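Side-chain contacts in beta-N-acetylglucosaminidase-like protein Glycoside hydrolase family 20 (Flavobacterium johnsoniae, PDB 6YHH), which probably acts as a beta-N-acetylhexosaminidase of glycoside hydrolase family 20, removing terminal N-acetylglucosamine units during chitin breakdown: residues N8-P13 / E492-R497; M173-F178 / R463-T468; T242-I247 / Y292-E297; I190-K193 / K197-E200. All blocks are in the same frame, centred on the assembly; numbering follows the deposited sequence.

Contact 1: N8-P13 / E492-R497; sequences NLMPWP and ESVSFR
Asn8 brings its flat carboxamide up to Ser493, whose OG lies to one side of the amide plane and presses hardest on Asn8 CB, 3.1 Å away, with Asn8 CG and ND2 farther off. The other flat groups meet neighbours in their own segment: Pro13 CD lies over one face of the Trp12 ring, toward its rim, and Phe496 CE2 over one face of the Arg497 guanidinium. A water, not a direct hydrogen bond, joins Asn8 and Ser493, giving a hydrogen to Asn8 O at 2.9 Å and pairing with Ser493 OG at 2.8 Å, and the hydroxyl also makes a weak bond to Arg490 O one turn back. Next to this polar pair, Val494 CG2 packs on Met10 CB at 3.8 Å and reaches toward Asn8 O. Met10 CG stands anti to the backbone N (chi1 -172°), which brings the side chain against Met487 and Leu491 of helix 484-497. Side chains grip the loop backbone further: Arg490 at Leu9 O, Gln122 at Met10 O and Glu473 at Trp12 N. What results is the docking of domain 2 on the catalytic part of a family 20 hydrolase, here through helix 484-497, next in the chain after helix 467-476.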
loop_
_atom_site.group_PDB
_atom_site.type_symbol
_atom_site.label_atom_id
_atom_site.label_comp_id
_atom_site.label_asym_id
_atom_site.label_seq_id
_atom_site.Cartn_x
_atom_site.Cartn_y
_atom_site.Cartn_z
ATOM N N ASN A 8 9.459 -25.674 1.984
ATOM C CA ASN A 8 9.957 -24.299 1.776
ATOM C C ASN A 8 10.072 -23.490 3.010
ATOM O O ASN A 8 9.365 -22.493 3.220
ATOM C CB ASN A 8 9.157 -23.643 0.662
ATOM C CG ASN A 8 9.280 -24.433 -0.637
ATOM O OD1 ASN A 8 10.385 -24.708 -1.079
ATOM N ND2 ASN A 8 8.144 -24.791 -1.243
ATOM N N LEU A 9 11.023 -23.910 3.868
ATOM C CA LEU A 9 11.236 -23.271 5.175
ATOM C C LEU A 9 12.378 -22.311 5.044
ATOM O O LEU A 9 13.427 -22.668 4.478
ATOM C CB LEU A 9 11.581 -24.277 6.291
ATOM C CG LEU A 9 10.611 -25.448 6.391
ATOM C CD1 LEU A 9 10.993 -26.432 7.518
ATOM C CD2 LEU A 9 9.162 -24.984 6.531
ATOM N N MET A 10 12.277 -21.101 5.617
ATOM C CA MET A 10 13.347 -20.126 5.511
ATOM C C MET A 10 13.116 -19.110 6.654
ATOM O O MET A 10 12.016 -18.559 6.749
ATOM C CB MET A 10 13.363 -19.357 4.196
ATOM C CG MET A 10 14.595 -18.496 4.052
ATOM S SD MET A 10 14.702 -17.642 2.441
ATOM C CE MET A 10 14.690 -19.008 1.277
ATOM N N PRO A 11 14.078 -18.885 7.561
ATOM C CA PRO A 11 15.350 -19.643 7.640
ATOM C C PRO A 11 15.140 -21.166 7.788
ATOM O O PRO A 11 14.223 -21.587 8.496
ATOM C CB PRO A 11 15.971 -19.096 8.918
ATOM C CG PRO A 11 15.372 -17.729 9.084
ATOM C CD PRO A 11 13.946 -17.881 8.656
ATOM N N TRP A 12 16.037 -21.939 7.161
ATOM C CA TRP A 12 16.022 -23.400 7.343
ATOM C C TRP A 12 16.282 -23.717 8.829
ATOM O O TRP A 12 17.284 -23.190 9.410
ATOM C CB TRP A 12 17.085 -24.031 6.488
ATOM C CG TRP A 12 16.908 -25.519 6.504
ATOM C CD1 TRP A 12 17.665 -26.425 7.216
ATOM C CD2 TRP A 12 15.845 -26.252 5.915
ATOM N NE1 TRP A 12 17.130 -27.690 7.096
ATOM C CE2 TRP A 12 16.029 -27.627 6.264
ATOM C CE3 TRP A 12 14.767 -25.910 5.062
ATOM C CZ2 TRP A 12 15.160 -28.642 5.812
ATOM C CZ3 TRP A 12 13.926 -26.916 4.605
ATOM C CH2 TRP A 12 14.123 -28.281 4.982
ATOM N N PRO A 13 15.364 -24.476 9.469
ATOM C CA PRO A 13 15.518 -24.689 10.909
ATOM C C PRO A 13 16.728 -25.578 11.269
ATOM O O PRO A 13 17.258 -26.332 10.431
ATOM C CB PRO A 13 14.250 -25.377 11.303
ATOM C CG PRO A 13 13.220 -24.924 10.263
ATOM C CD PRO A 13 14.048 -24.921 9.010
ATOM N N GLU A 492 11.143 -18.588 -3.545
ATOM C CA GLU A 492 10.033 -18.227 -4.397
ATOM C C GLU A 492 8.714 -18.187 -3.597
ATOM O O GLU A 492 7.968 -17.201 -3.634
ATOM C CB GLU A 492 9.854 -19.144 -5.583
ATOM C CG GLU A 492 11.014 -19.283 -6.533
ATOM C CD GLU A 492 10.653 -20.142 -7.752
ATOM O OE1 GLU A 492 9.540 -20.866 -7.712
ATOM O OE2 GLU A 492 11.478 -20.080 -8.750
ATOM N N SER A 493 8.445 -19.224 -2.816
ATOM C CA SER A 493 7.215 -19.232 -2.037
ATOM C C SER A 493 7.270 -18.308 -0.825
ATOM O O SER A 493 6.259 -17.721 -0.458
ATOM C CB SER A 493 6.822 -20.655 -1.591
ATOM O OG SER A 493 7.796 -21.201 -0.757
ATOM N N VAL A 494 8.436 -18.158 -0.230
ATOM C CA VAL A 494 8.619 -17.203 0.867
ATOM C C VAL A 494 8.285 -15.786 0.370
ATOM O O VAL A 494 7.533 -15.047 1.046
ATOM C CB VAL A 494 10.086 -17.294 1.366
ATOM C CG1 VAL A 494 10.372 -16.216 2.388
ATOM C CG2 VAL A 494 10.378 -18.658 2.008
ATOM N N SER A 495 8.809 -15.429 -0.788
ATOM C CA SER A 495 8.572 -14.104 -1.339
ATOM C C SER A 495 7.078 -13.874 -1.658
ATOM O O SER A 495 6.507 -12.820 -1.343
ATOM C CB SER A 495 9.399 -13.940 -2.609
ATOM O OG SER A 495 9.234 -12.614 -3.157
ATOM N N PHE A 496 6.445 -14.883 -2.261
ATOM C CA PHE A 496 5.016 -14.849 -2.514
ATOM C C PHE A 496 4.202 -14.650 -1.257
ATOM O O PHE A 496 3.349 -13.741 -1.197
ATOM C CB PHE A 496 4.681 -16.125 -3.224
ATOM C CG PHE A 496 3.291 -16.669 -3.045
ATOM C CD1 PHE A 496 2.194 -15.937 -3.382
ATOM C CD2 PHE A 496 3.108 -18.003 -2.726
ATOM C CE1 PHE A 496 0.934 -16.436 -3.239
ATOM C CE2 PHE A 496 1.828 -18.582 -2.607
ATOM C CZ PHE A 496 0.726 -17.788 -2.915
ATOM N N ARG A 497 4.479 -15.424 -0.208
ATOM C CA ARG A 497 3.669 -15.333 1.013
ATOM C C ARG A 497 3.831 -14.036 1.780
ATOM O O ARG A 497 2.967 -13.644 2.547
ATOM C CB ARG A 497 3.828 -16.584 1.860
ATOM C CG ARG A 497 3.214 -17.822 1.217
ATOM C CD ARG A 497 1.696 -17.701 0.949
ATOM N NE ARG A 497 1.150 -19.019 0.526
ATOM C CZ ARG A 497 -0.101 -19.169 0.104
ATOM N NH1 ARG A 497 -0.925 -18.118 0.066
ATOM N NH2 ARG A 497 -0.536 -20.349 -0.338
HETATM O O HOH W 1 7.414 -20.730 2.016
#

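Contact 2: M173-F178 / R463-T468; sequences MKMNVF and RVWPRT
Met175 and Thr468 meet in the helical layer of the TIM barrel, outside its strands, where the end of helix 160-172 packs against the start of helix 467-476. A Schellman motif with Lys174 as its C-prime residue ends the first helix and turns Met175 inward. The tight part is the methyl contact: the Met175 chain runs straight until it bends at chi3 (69°), so that SD and CE both lie 3.8 Å from Thr468 CG2, the two side chains crossing at about a right angle. Met173 CG, on a chain folded at chi2 and chi3, touches Trp465 CZ3 at 3.9 Å. The looser part is Met175 SD against Trp465 CH2, at 4.4 Å. No solvent side appears here, since all four touching residues are buried, and no hydrogen bond crosses. With an alanine in place of Thr468, CG2 and OG1 are gone, which would probably open a gap beside the Met175 methyl and deprive the chain around Pro466 of a side-chain tie. That tie is Thr468 OG1 to Val464 O, 2.7 Å long and tilted 21° from the carbonyl plane; the same oxygen also accepts from Thr468 N.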
loop_
_atom_site.group_PDB
_atom_site.type_symbol
_atom_site.label_atom_id
_atom_site.label_comp_id
_atom_site.label_asym_id
_atom_site.label_seq_id
_atom_site.Cartn_x
_atom_site.Cartn_y
_atom_site.Cartn_z
ATOM N N MET A 173 10.351 -13.521 8.766
ATOM C CA MET A 173 11.692 -14.106 8.467
ATOM C C MET A 173 12.502 -14.332 9.745
ATOM O O MET A 173 13.715 -14.563 9.667
ATOM C CB MET A 173 12.440 -13.198 7.537
ATOM C CG MET A 173 11.761 -13.000 6.170
ATOM S SD MET A 173 11.132 -14.515 5.384
ATOM C CE MET A 173 12.690 -15.448 5.472
ATOM N N LYS A 174 11.885 -14.205 10.912
ATOM C CA LYS A 174 12.562 -14.364 12.215
ATOM C C LYS A 174 13.663 -13.369 12.479
ATOM O O LYS A 174 14.635 -13.650 13.197
ATOM C CB LYS A 174 13.042 -15.788 12.412
ATOM C CG LYS A 174 11.953 -16.792 12.316
ATOM C CD LYS A 174 12.439 -18.199 12.700
ATOM C CE LYS A 174 11.361 -19.256 12.531
ATOM N NZ LYS A 174 11.269 -19.695 11.115
ATOM N N MET A 175 13.563 -12.179 11.846
ATOM C CA MET A 175 14.487 -11.101 12.124
ATOM C C MET A 175 14.011 -10.273 13.317
ATOM O O MET A 175 12.811 -10.102 13.477
ATOM C CB MET A 175 14.669 -10.235 10.870
ATOM C CG MET A 175 15.275 -11.033 9.779
ATOM S SD MET A 175 15.358 -10.063 8.209
ATOM C CE MET A 175 16.592 -8.801 8.602
ATOM N N ASN A 176 14.938 -9.820 14.153
ATOM C CA ASN A 176 14.560 -9.223 15.452
ATOM C C ASN A 176 15.093 -7.895 15.761
ATOM O O ASN A 176 14.885 -7.416 16.905
ATOM C CB ASN A 176 14.924 -10.168 16.609
ATOM C CG ASN A 176 16.409 -10.418 16.712
ATOM O OD1 ASN A 176 17.212 -10.027 15.849
ATOM N ND2 ASN A 176 16.798 -11.017 17.807
ATOM N N VAL A 177 15.731 -7.214 14.803
ATOM C CA VAL A 177 16.240 -5.857 15.005
ATOM C C VAL A 177 15.827 -4.983 13.820
ATOM O O VAL A 177 16.018 -5.340 12.632
ATOM C CB VAL A 177 17.739 -5.804 15.173
ATOM C CG1 VAL A 177 18.218 -4.397 15.256
ATOM C CG2 VAL A 177 18.239 -6.645 16.372
ATOM N N PHE A 178 15.275 -3.835 14.174
ATOM C CA PHE A 178 14.947 -2.799 13.165
ATOM C C PHE A 178 15.734 -1.570 13.527
ATOM O O PHE A 178 15.529 -0.970 14.571
ATOM C CB PHE A 178 13.490 -2.534 13.199
ATOM C CG PHE A 178 13.022 -1.414 12.279
ATOM C CD1 PHE A 178 12.939 -1.611 10.902
ATOM C CD2 PHE A 178 12.710 -0.174 12.765
ATOM C CE1 PHE A 178 12.524 -0.612 10.063
ATOM C CE2 PHE A 178 12.269 0.817 11.866
ATOM C CZ PHE A 178 12.162 0.571 10.558
ATOM N N ARG A 463 13.223 -3.458 -3.504
ATOM C CA ARG A 463 14.679 -3.481 -3.209
ATOM C C ARG A 463 14.984 -4.405 -2.010
ATOM O O ARG A 463 15.954 -5.205 -2.013
ATOM C CB ARG A 463 15.178 -2.035 -2.986
ATOM C CG ARG A 463 15.561 -1.341 -4.302
ATOM C CD ARG A 463 14.505 -1.312 -5.387
ATOM N NE ARG A 463 15.068 -0.803 -6.641
ATOM C CZ ARG A 463 14.733 -1.280 -7.850
ATOM N NH1 ARG A 463 13.702 -2.121 -8.002
ATOM N NH2 ARG A 463 15.391 -0.822 -8.944
ATOM N N VAL A 464 14.203 -4.300 -0.946
ATOM C CA VAL A 464 14.464 -5.086 0.288
ATOM C C VAL A 464 14.192 -6.573 0.103
ATOM O O VAL A 464 14.988 -7.390 0.568
ATOM C CB VAL A 464 13.683 -4.514 1.483
ATOM C CG1 VAL A 464 13.938 -5.298 2.755
ATOM C CG2 VAL A 464 14.130 -3.085 1.668
ATOM N N TRP A 465 13.097 -6.904 -0.552
ATOM C CA TRP A 465 12.547 -8.291 -0.645
ATOM C C TRP A 465 12.547 -8.735 -2.070
ATOM O O TRP A 465 12.175 -7.950 -2.975
ATOM C CB TRP A 465 11.119 -8.316 -0.077
ATOM C CG TRP A 465 11.062 -7.727 1.337
ATOM C CD1 TRP A 465 10.580 -6.473 1.726
ATOM C CD2 TRP A 465 11.565 -8.341 2.542
ATOM N NE1 TRP A 465 10.793 -6.303 3.084
ATOM C CE2 TRP A 465 11.384 -7.436 3.596
ATOM C CE3 TRP A 465 12.229 -9.584 2.810
ATOM C CZ2 TRP A 465 11.818 -7.700 4.878
ATOM C CZ3 TRP A 465 12.620 -9.860 4.103
ATOM C CH2 TRP A 465 12.432 -8.888 5.139
ATOM N N PRO A 466 12.909 -10.016 -2.348
ATOM C CA PRO A 466 13.122 -11.039 -1.353
ATOM C C PRO A 466 14.561 -11.233 -0.908
ATOM O O PRO A 466 14.841 -12.162 -0.114
ATOM C CB PRO A 466 12.648 -12.303 -2.061
ATOM C CG PRO A 466 13.102 -12.043 -3.483
ATOM C CD PRO A 466 12.856 -10.558 -3.697
ATOM N N ARG A 467 15.504 -10.417 -1.316
ATOM C CA ARG A 467 16.879 -10.635 -0.928
ATOM C C ARG A 467 17.128 -10.635 0.568
ATOM O O ARG A 467 18.001 -11.406 1.053
ATOM C CB ARG A 467 17.887 -9.724 -1.649
ATOM C CG ARG A 467 17.975 -9.954 -3.170
ATOM C CD ARG A 467 18.896 -9.039 -3.982
ATOM N NE ARG A 467 18.326 -7.680 -3.881
ATOM C CZ ARG A 467 19.008 -6.577 -3.739
ATOM N NH1 ARG A 467 20.312 -6.557 -3.865
ATOM N NH2 ARG A 467 18.345 -5.458 -3.461
ATOM N N THR A 468 16.439 -9.796 1.330
ATOM C CA THR A 468 16.626 -9.771 2.758
ATOM C C THR A 468 16.168 -11.084 3.443
ATOM O O THR A 468 16.614 -11.395 4.527
ATOM C CB THR A 468 15.988 -8.517 3.341
ATOM O OG1 THR A 468 16.649 -7.411 2.671
ATOM C CG2 THR A 468 16.166 -8.440 4.839
#

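Contact 3: T242-I247 / Y292-E297; sequences TAYPEI and YKILSE
The long excursion between barrel strand 226-230 and helix 289-302 folds back on that helix here, just past the end of the short helix 238-243, at Tyr244. One methyl group makes the whole contact: Ile294 CD1, at the tip of a chain leaving the barrel helix, fits between Tyr244 and Ile247. It meets the phenol ring obliquely in an off-centre CH-pi contact, 4.2 Å from the centroid and 30° off the ring normal, and comes nearest at Tyr244 CD1, 3.8 Å away. On its other flank Ile247 CG2 touches the same methyl at 3.9 Å. Ile294 gets there because CG1 stands anti to the carbonyl carbon (chi1 -74°) and the chain then runs on extended, which carries CD1 well away from its own helix.

The Tyr244 ring is held from several directions. Lys197 CE packs against it from the opposite side of its plane, at 3.8 Å from Tyr244 CE1. Glu246 OE1 lies in plane at its edge and makes a salt bridge to Lys290 of helix 289-302, adding a charged tie beside the apolar one. At the far end of the ring, Tyr244 OH hydrogen-bonds to His195 ND1, so the buried phenol has a polar partner for its hydroxyl as well as packing on its ring. The backbone turn Tyr244-Ile247 is itself closed by Ile247 N to Tyr244 O at 3.2 Å. This is loop-on-helix packing of a TIM barrel, in which an extended beta-to-alpha connection is laid against the outer helix it leads into.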
loop_
_atom_site.group_PDB
_atom_site.type_symbol
_atom_site.label_atom_id
_atom_site.label_comp_id
_atom_site.label_asym_id
_atom_site.label_seq_id
_atom_site.Cartn_x
_atom_site.Cartn_y
_atom_site.Cartn_z
ATOM N N THR A 242 21.428 22.963 8.842
ATOM C CA THR A 242 20.434 23.888 8.298
ATOM C C THR A 242 19.599 24.519 9.445
ATOM O O THR A 242 19.308 25.716 9.413
ATOM C CB THR A 242 19.530 23.145 7.273
ATOM O OG1 THR A 242 20.333 22.651 6.230
ATOM C CG2 THR A 242 18.448 24.059 6.728
ATOM N N ALA A 243 19.224 23.718 10.436
ATOM C CA ALA A 243 18.517 24.195 11.610
ATOM C C ALA A 243 19.439 24.938 12.625
ATOM O O ALA A 243 19.035 25.988 13.184
ATOM C CB ALA A 243 17.860 23.039 12.344
ATOM N N TYR A 244 20.642 24.416 12.841
ATOM C CA TYR A 244 21.608 24.927 13.853
ATOM C C TYR A 244 22.967 25.227 13.206
ATOM O O TYR A 244 23.949 24.566 13.487
ATOM C CB TYR A 244 21.745 23.928 15.015
ATOM C CG TYR A 244 20.483 23.872 15.885
ATOM C CD1 TYR A 244 20.206 24.929 16.760
ATOM C CD2 TYR A 244 19.571 22.875 15.804
ATOM C CE1 TYR A 244 19.084 24.925 17.550
ATOM C CE2 TYR A 244 18.421 22.891 16.564
ATOM C CZ TYR A 244 18.201 23.890 17.473
ATOM O OH TYR A 244 17.045 23.939 18.263
ATOM N N PRO A 245 23.045 26.223 12.316
ATOM C CA PRO A 245 24.336 26.510 11.618
ATOM C C PRO A 245 25.450 26.878 12.555
ATOM O O PRO A 245 26.625 26.707 12.226
ATOM C CB PRO A 245 24.032 27.687 10.692
ATOM C CG PRO A 245 22.724 28.298 11.202
ATOM C CD PRO A 245 21.957 27.161 11.886
ATOM N N GLU A 246 25.075 27.320 13.762
ATOM C CA GLU A 246 26.100 27.807 14.696
ATOM C C GLU A 246 26.970 26.707 15.308
ATOM O O GLU A 246 28.046 26.999 15.806
ATOM C CB GLU A 246 25.434 28.680 15.784
ATOM C CG GLU A 246 24.559 27.905 16.744
ATOM C CD GLU A 246 23.076 27.809 16.338
ATOM O OE1 GLU A 246 22.277 27.675 17.301
ATOM O OE2 GLU A 246 22.744 27.868 15.118
ATOM N N ILE A 247 26.569 25.429 15.189
ATOM C CA ILE A 247 27.423 24.331 15.614
ATOM C C ILE A 247 28.107 23.627 14.448
ATOM O O ILE A 247 28.702 22.538 14.648
ATOM C CB ILE A 247 26.639 23.338 16.479
ATOM C CG1 ILE A 247 25.527 22.640 15.707
ATOM C CG2 ILE A 247 26.085 24.042 17.731
ATOM C CD1 ILE A 247 24.826 21.512 16.454
ATOM N N TYR A 292 27.540 19.967 22.172
ATOM C CA TYR A 292 27.219 19.007 23.213
ATOM C C TYR A 292 25.940 19.364 23.941
ATOM O O TYR A 292 25.141 18.470 24.264
ATOM C CB TYR A 292 28.434 18.854 24.147
ATOM C CG TYR A 292 29.667 18.386 23.413
ATOM C CD1 TYR A 292 29.790 17.075 22.994
ATOM C CD2 TYR A 292 30.693 19.281 23.100
ATOM C CE1 TYR A 292 30.895 16.661 22.294
ATOM C CE2 TYR A 292 31.794 18.887 22.371
ATOM C CZ TYR A 292 31.918 17.576 22.000
ATOM O OH TYR A 292 33.061 17.155 21.319
ATOM N N LYS A 293 25.702 20.646 24.190
ATOM C CA LYS A 293 24.466 21.118 24.789
ATOM C C LYS A 293 23.248 20.708 23.971
ATOM O O LYS A 293 22.286 20.143 24.532
ATOM C CB LYS A 293 24.501 22.620 25.005
ATOM C CG LYS A 293 23.241 23.137 25.699
ATOM C CD LYS A 293 23.274 24.611 26.046
ATOM C CE LYS A 293 21.937 25.062 26.651
ATOM N N ILE A 294 23.270 20.986 22.662
ATOM C CA ILE A 294 22.148 20.686 21.820
ATOM C C ILE A 294 21.954 19.162 21.733
ATOM O O ILE A 294 20.842 18.654 21.825
ATOM C CB ILE A 294 22.337 21.288 20.409
ATOM C CG1 ILE A 294 22.115 22.838 20.550
ATOM C CG2 ILE A 294 21.302 20.735 19.461
ATOM C CD1 ILE A 294 22.557 23.596 19.362
ATOM N N LEU A 295 23.046 18.424 21.532
ATOM C CA LEU A 295 22.935 16.980 21.481
ATOM C C LEU A 295 22.382 16.381 22.800
ATOM O O LEU A 295 21.540 15.514 22.788
ATOM C CB LEU A 295 24.249 16.307 21.080
ATOM C CG LEU A 295 24.697 16.571 19.615
ATOM C CD1 LEU A 295 26.097 16.115 19.302
ATOM C CD2 LEU A 295 23.685 15.888 18.732
ATOM N N SER A 296 22.852 16.896 23.950
ATOM C CA SER A 296 22.367 16.383 25.221
ATOM C C SER A 296 20.848 16.625 25.337
ATOM O O SER A 296 20.118 15.752 25.797
ATOM C CB SER A 296 23.155 17.024 26.382
ATOM O OG SER A 296 22.709 16.584 27.660
ATOM N N GLU A 297 20.388 17.794 24.916
ATOM C CA GLU A 297 18.958 18.107 24.908
ATOM C C GLU A 297 18.135 17.223 23.975
ATOM O O GLU A 297 17.013 16.834 24.295
ATOM C CB GLU A 297 18.804 19.545 24.549
ATOM C CG GLU A 297 19.259 20.529 25.624
ATOM C CD GLU A 297 19.165 21.975 25.214
ATOM O OE1 GLU A 297 18.666 22.287 24.104
ATOM O OE2 GLU A 297 19.608 22.865 25.993
#

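Contact 4: I190-K193 / K197-E200; sequences IETK and KLIE
Ile199 lays the end of its side chain over the backbone of the loop 190-193: CD1 lies 3.4 Å from Ile190 O and 3.9 Å from Glu191 CA, while CG1 stands 4.0 Å from Thr192 N. The bend at chi2 (-57°), after CG1 has left anti to the carbonyl carbon, curls CD1 onto the peptide instead of past it. Ile190 O is not left without a polar mate beneath the methyl, for Trp188 NE1 donates to it, and the Trp188 side chain also touches both Ile199 and Leu198. Beside Ile199, Leu198 turns to Thr192, whose OG1 lies 3.9 Å from Leu198 CB and 4.1 Å from Leu198 CD1, the two side chains crossing at a slant. That hydroxyl is spoken for by His195 O, a hydrogen bond that ties the turn just before helix 197-202. Leu298 of helix 289-302 closes over both Thr192 and Leu198, so helix 289-302 covers the seam where the loop meets the short helix. A serine in place of Ile199 would probably open a gap over the Ile190-Glu191 peptide and let the loop shift against the helix. With no hydrogen bond passing between the two segments, their fit rests on van der Waals contact, while Ile190 O and the Thr192 hydroxyl find their hydrogen-bond partners outside the two segments, in Trp188 and His195.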
loop_
_atom_site.group_PDB
_atom_site.type_symbol
_atom_site.label_atom_id
_atom_site.label_comp_id
_atom_site.label_asym_id
_atom_site.label_seq_id
_atom_site.Cartn_x
_atom_site.Cartn_y
_atom_site.Cartn_z
ATOM N N ILE A 190 12.616 13.098 13.091
ATOM C CA ILE A 190 12.076 12.887 14.433
ATOM C C ILE A 190 11.357 14.153 14.915
ATOM O O ILE A 190 12.008 15.218 15.034
ATOM C CB ILE A 190 13.195 12.540 15.432
ATOM C CG1 ILE A 190 14.005 11.298 14.939
ATOM C CG2 ILE A 190 12.526 12.241 16.795
ATOM C CD1 ILE A 190 15.351 11.174 15.603
ATOM N N GLU A 191 10.069 14.101 15.181
ATOM C CA GLU A 191 9.457 15.213 15.766
ATOM C C GLU A 191 10.171 15.552 17.082
ATOM O O GLU A 191 10.263 14.742 18.029
ATOM C CB GLU A 191 7.975 14.979 16.040
ATOM C CG GLU A 191 7.249 16.157 16.725
ATOM C CD GLU A 191 5.824 15.746 17.069
ATOM O OE1 GLU A 191 5.565 14.739 17.693
ATOM O OE2 GLU A 191 4.971 16.527 16.724
ATOM N N THR A 192 10.565 16.815 17.144
ATOM C CA THR A 192 11.242 17.333 18.322
ATOM C C THR A 192 10.533 18.628 18.704
ATOM O O THR A 192 10.680 19.650 18.067
ATOM C CB THR A 192 12.784 17.611 18.063
ATOM O OG1 THR A 192 12.969 18.311 16.822
ATOM C CG2 THR A 192 13.545 16.347 17.922
ATOM N N LYS A 193 9.789 18.565 19.781
ATOM C CA LYS A 193 9.015 19.735 20.259
ATOM C C LYS A 193 9.851 20.809 20.939
ATOM O O LYS A 193 9.489 22.013 20.906
ATOM C CB LYS A 193 7.861 19.220 21.186
ATOM C CG LYS A 193 6.794 18.452 20.433
ATOM C CD LYS A 193 5.734 17.783 21.349
ATOM N N LYS A 197 13.117 23.808 15.159
ATOM C CA LYS A 197 13.746 24.187 13.940
ATOM C C LYS A 197 14.163 22.957 13.106
ATOM O O LYS A 197 14.267 23.042 11.885
ATOM C CB LYS A 197 14.937 25.052 14.151
ATOM C CG LYS A 197 14.549 26.499 14.559
ATOM C CD LYS A 197 15.754 27.456 14.532
ATOM C CE LYS A 197 16.821 27.242 15.594
ATOM N NZ LYS A 197 18.121 27.925 15.318
ATOM N N LEU A 198 14.426 21.861 13.781
ATOM C CA LEU A 198 14.807 20.632 13.004
ATOM C C LEU A 198 13.650 20.138 12.123
ATOM O O LEU A 198 13.894 19.653 11.002
ATOM C CB LEU A 198 15.285 19.557 13.946
ATOM C CG LEU A 198 16.696 19.772 14.507
ATOM C CD1 LEU A 198 16.900 18.964 15.755
ATOM C CD2 LEU A 198 17.815 19.520 13.465
ATOM N N ILE A 199 12.439 20.315 12.595
ATOM C CA ILE A 199 11.241 19.978 11.784
ATOM C C ILE A 199 10.964 21.085 10.762
ATOM O O ILE A 199 10.670 20.858 9.585
ATOM C CB ILE A 199 10.031 19.648 12.685
ATOM C CG1 ILE A 199 10.336 18.392 13.470
ATOM C CG2 ILE A 199 8.764 19.529 11.824
ATOM C CD1 ILE A 199 10.690 17.181 12.576
ATOM N N GLU A 200 10.956 22.348 11.243
ATOM C CA GLU A 200 10.629 23.440 10.391
ATOM C C GLU A 200 11.535 23.582 9.194
ATOM O O GLU A 200 11.055 23.806 8.036
ATOM C CB GLU A 200 10.700 24.747 11.216
ATOM C CG GLU A 200 10.227 25.979 10.473
ATOM C CD GLU A 200 10.719 27.317 11.103
ATOM O OE1 GLU A 200 11.463 27.397 12.127
ATOM O OE2 GLU A 200 10.335 28.347 10.496
#

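In the fold
From the N terminus, residues 8-13 of domain 2 wait longest for their partner: contact 1 closes 479 residues later on helix 484-497, and the other three are nested within that loop. Contact 2 opens at 173-178 and closes at 463-468, bringing the first and last parts of the barrel together and itself enclosing contacts 3 and 4. Those two run in series: contact 4 joins a loop to the short helix 197-202 right after it, then contact 3 joins the chain after helix 238-243 to barrel helix 289-302. Contacts 1 and 2 touch through Met173, linking domain 2 with the barrel, while contacts 3 and 4 adjoin across Lys197 and Leu198.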